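Local coordinates for aq_2013 protein (Aquifex aeolicus, PDB 2P6C) that is of unknown function, belongs to the YjbQ (UPF0047) family and assembles as three copies of a small alpha/beta chain, at residues 51-56 against 61-66. Residues are numbered along the deposited sequence; the frame is centred on the assembly and turned at random.
Sequences IIQDDE and EDIWEW
Q53 sets its amide oxygen against the two methyl ends of I63, the side chains coming from opposite directions. Q53 OE1 lies 3.3 Å from I63 CG2 and 4.0 Å from I63 CD1, so a polar atom rests on two methyl groups. The purely apolar touch, I51 CD1 to I63 CD1, is looser at 4.4 Å. I63 thus serves both residues: CD1, carried on CG1, reaches I51 as well as Q53, while CG2 meets Q53 OE1. No hydrogen bond crosses the contact, and the two segments bury just 109 Å² between them.

The pose of the glutamine is set from its own strand. Bent at chi2 (-70°), the chain curls back until Q53 NE2 donates to I52 O at 2.8 Å, a fairly straight bond (164°), with I52 O close to the plane of the Q53 amide. This fixes the rotation of the amide and turns OE1 toward the helix. With alanine at this position, I52 O would probably lose this donor and a gap would open beside the I63 methyls.

Beyond the strand, D54 OD1 accepts from E56 N at 3.1 Å in an Asx turn, met from above the carboxylate plane. E56 then takes the N-cap position of the helix, its carboxylate receiving G58 N and, weakly, L59 N; H60 also reaches back to D54 O.

The contact, its three touching residues all buried, spans the turn that leads from strand 48-53 into helix 57-70. Strand 48-53, outermost in its three-stranded antiparallel sheet within this chain, pairs with strand 116-121 through backbone bonds of I51 with F118 and Q53 with E116, and I51 also touches T96 of helix 87-96. Along helix 57-70 a second subunit packs closely: D62 accepts from backbone N atoms of K78 and H79 of the second subunit, and W66 NE1 bonds to L70 O of the second subunit.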
loop_
_atom_site.group_PDB
_atom_site.type_symbol
_atom_site.label_atom_id
_atom_site.label_comp_id
_atom_site.label_asym_id
_atom_site.label_seq_id
_atom_site.Cartn_x
_atom_site.Cartn_y
_atom_site.Cartn_z
ATOM N N ILE A 51 8.291 3.931 3.412
ATOM C CA ILE A 51 8.137 2.512 3.833
ATOM C C ILE A 51 8.264 2.481 5.356
ATOM O O ILE A 51 8.860 3.354 5.973
ATOM C CB ILE A 51 9.124 1.468 3.107
ATOM C CG1 ILE A 51 10.572 1.774 3.497
ATOM C CG2 ILE A 51 9.014 1.623 1.579
ATOM C CD1 ILE A 51 11.537 0.654 3.101
ATOM N N ILE A 52 7.753 1.396 5.920
ATOM C CA ILE A 52 7.937 1.069 7.320
ATOM C C ILE A 52 8.708 -0.213 7.404
ATOM O O ILE A 52 8.309 -1.245 6.878
ATOM C CB ILE A 52 6.574 0.878 8.008
ATOM C CG1 ILE A 52 5.923 2.243 8.252
ATOM C CG2 ILE A 52 6.770 0.204 9.378
ATOM C CD1 ILE A 52 4.479 2.126 8.743
ATOM N N GLN A 53 9.907 -0.103 7.975
ATOM C CA GLN A 53 10.810 -1.206 8.241
ATOM C C GLN A 53 11.191 -1.159 9.697
ATOM O O GLN A 53 10.659 -0.393 10.452
ATOM C CB GLN A 53 12.075 -0.988 7.463
ATOM C CG GLN A 53 11.810 -1.146 5.989
ATOM C CD GLN A 53 11.530 -2.596 5.681
ATOM O OE1 GLN A 53 12.406 -3.384 5.364
ATOM N NE2 GLN A 53 10.219 -2.911 5.679
ATOM N N ASP A 54 12.119 -2.023 10.102
ATOM C CA ASP A 54 12.677 -1.722 11.412
ATOM C C ASP A 54 14.127 -1.250 11.294
ATOM O O ASP A 54 14.637 -1.026 10.216
ATOM C CB ASP A 54 12.483 -2.921 12.402
ATOM C CG ASP A 54 13.363 -4.132 12.082
ATOM O OD1 ASP A 54 14.441 -3.945 11.523
ATOM O OD2 ASP A 54 12.972 -5.252 12.431
ATOM N N ASP A 55 14.782 -1.073 12.444
ATOM C CA ASP A 55 16.131 -0.443 12.439
ATOM C C ASP A 55 17.312 -1.394 12.191
ATOM O O ASP A 55 18.428 -0.979 11.906
ATOM C CB ASP A 55 16.362 0.194 13.787
ATOM C CG ASP A 55 15.422 1.382 13.922
ATOM O OD1 ASP A 55 15.466 2.268 13.072
ATOM O OD2 ASP A 55 14.619 1.373 14.854
ATOM N N GLU A 56 17.123 -2.703 12.288
ATOM C CA GLU A 56 18.274 -3.616 12.160
ATOM C C GLU A 56 19.056 -3.469 10.831
ATOM O O GLU A 56 18.502 -3.539 9.742
ATOM C CB GLU A 56 17.757 -5.046 12.307
ATOM C CG GLU A 56 18.795 -5.976 12.931
ATOM C CD GLU A 56 19.600 -6.627 11.832
ATOM O OE1 GLU A 56 19.008 -7.234 10.952
ATOM O OE2 GLU A 56 20.827 -6.524 11.868
ATOM N N GLU A 61 20.474 -4.157 4.844
ATOM C CA GLU A 61 21.270 -4.649 3.733
ATOM C C GLU A 61 20.480 -5.674 2.934
ATOM O O GLU A 61 20.493 -5.690 1.710
ATOM C CB GLU A 61 22.548 -5.288 4.286
ATOM C CG GLU A 61 23.301 -6.094 3.219
ATOM C CD GLU A 61 24.779 -6.134 3.549
ATOM O OE1 GLU A 61 25.142 -5.753 4.660
ATOM O OE2 GLU A 61 25.559 -6.556 2.702
ATOM N N ASP A 62 19.734 -6.546 3.609
ATOM C CA ASP A 62 18.934 -7.543 2.899
ATOM C C ASP A 62 17.936 -6.885 1.939
ATOM O O ASP A 62 17.668 -7.375 0.856
ATOM C CB ASP A 62 18.173 -8.434 3.900
ATOM C CG ASP A 62 19.119 -9.296 4.738
ATOM O OD1 ASP A 62 20.106 -9.794 4.188
ATOM O OD2 ASP A 62 18.832 -9.491 5.920
ATOM N N ILE A 63 17.339 -5.757 2.358
ATOM C CA ILE A 63 16.282 -5.159 1.490
ATOM C C ILE A 63 16.949 -4.567 0.219
ATOM O O ILE A 63 16.401 -4.602 -0.875
ATOM C CB ILE A 63 15.292 -4.194 2.235
ATOM C CG1 ILE A 63 16.008 -3.082 3.017
ATOM C CG2 ILE A 63 14.418 -4.967 3.275
ATOM C CD1 ILE A 63 15.230 -1.765 3.076
ATOM N N TRP A 64 18.116 -3.946 0.368
ATOM C CA TRP A 64 18.729 -3.457 -0.851
ATOM C C TRP A 64 19.067 -4.613 -1.797
ATOM O O TRP A 64 18.824 -4.536 -2.995
ATOM C CB TRP A 64 19.981 -2.669 -0.502
ATOM C CG TRP A 64 19.608 -1.366 0.099
ATOM C CD1 TRP A 64 19.799 -0.977 1.432
ATOM C CD2 TRP A 64 18.956 -0.256 -0.563
ATOM N NE1 TRP A 64 19.333 0.272 1.685
ATOM C CE2 TRP A 64 18.781 0.760 0.421
ATOM C CE3 TRP A 64 18.511 -0.036 -1.845
ATOM C CZ2 TRP A 64 18.180 1.958 0.091
ATOM C CZ3 TRP A 64 17.907 1.167 -2.174
ATOM C CH2 TRP A 64 17.738 2.168 -1.196
ATOM N N GLU A 65 19.622 -5.692 -1.248
ATOM C CA GLU A 65 19.987 -6.838 -2.070
ATOM C C GLU A 65 18.729 -7.465 -2.737
ATOM O O GLU A 65 18.720 -7.802 -3.913
ATOM C CB GLU A 65 20.793 -7.844 -1.188
ATOM C CG GLU A 65 22.130 -7.250 -0.646
ATOM C CD GLU A 65 22.948 -8.247 0.204
ATOM O OE1 GLU A 65 22.356 -9.159 0.765
ATOM O OE2 GLU A 65 24.166 -8.093 0.275
ATOM N N TRP A 66 17.589 -7.600 -1.972
ATOM C CA TRP A 66 16.316 -8.138 -2.493
ATOM C C TRP A 66 15.707 -7.227 -3.573
ATOM O O TRP A 66 15.269 -7.660 -4.635
ATOM C CB TRP A 66 15.344 -8.247 -1.315
ATOM C CG TRP A 66 14.011 -8.781 -1.700
ATOM C CD1 TRP A 66 13.712 -10.107 -2.055
ATOM C CD2 TRP A 66 12.745 -8.079 -1.636
ATOM N NE1 TRP A 66 12.382 -10.315 -2.230
ATOM C CE2 TRP A 66 11.735 -9.026 -1.972
ATOM C CE3 TRP A 66 12.384 -6.780 -1.349
ATOM C CZ2 TRP A 66 10.408 -8.647 -2.004
ATOM C CZ3 TRP A 66 11.052 -6.404 -1.381
ATOM C CH2 TRP A 66 10.060 -7.346 -1.715
#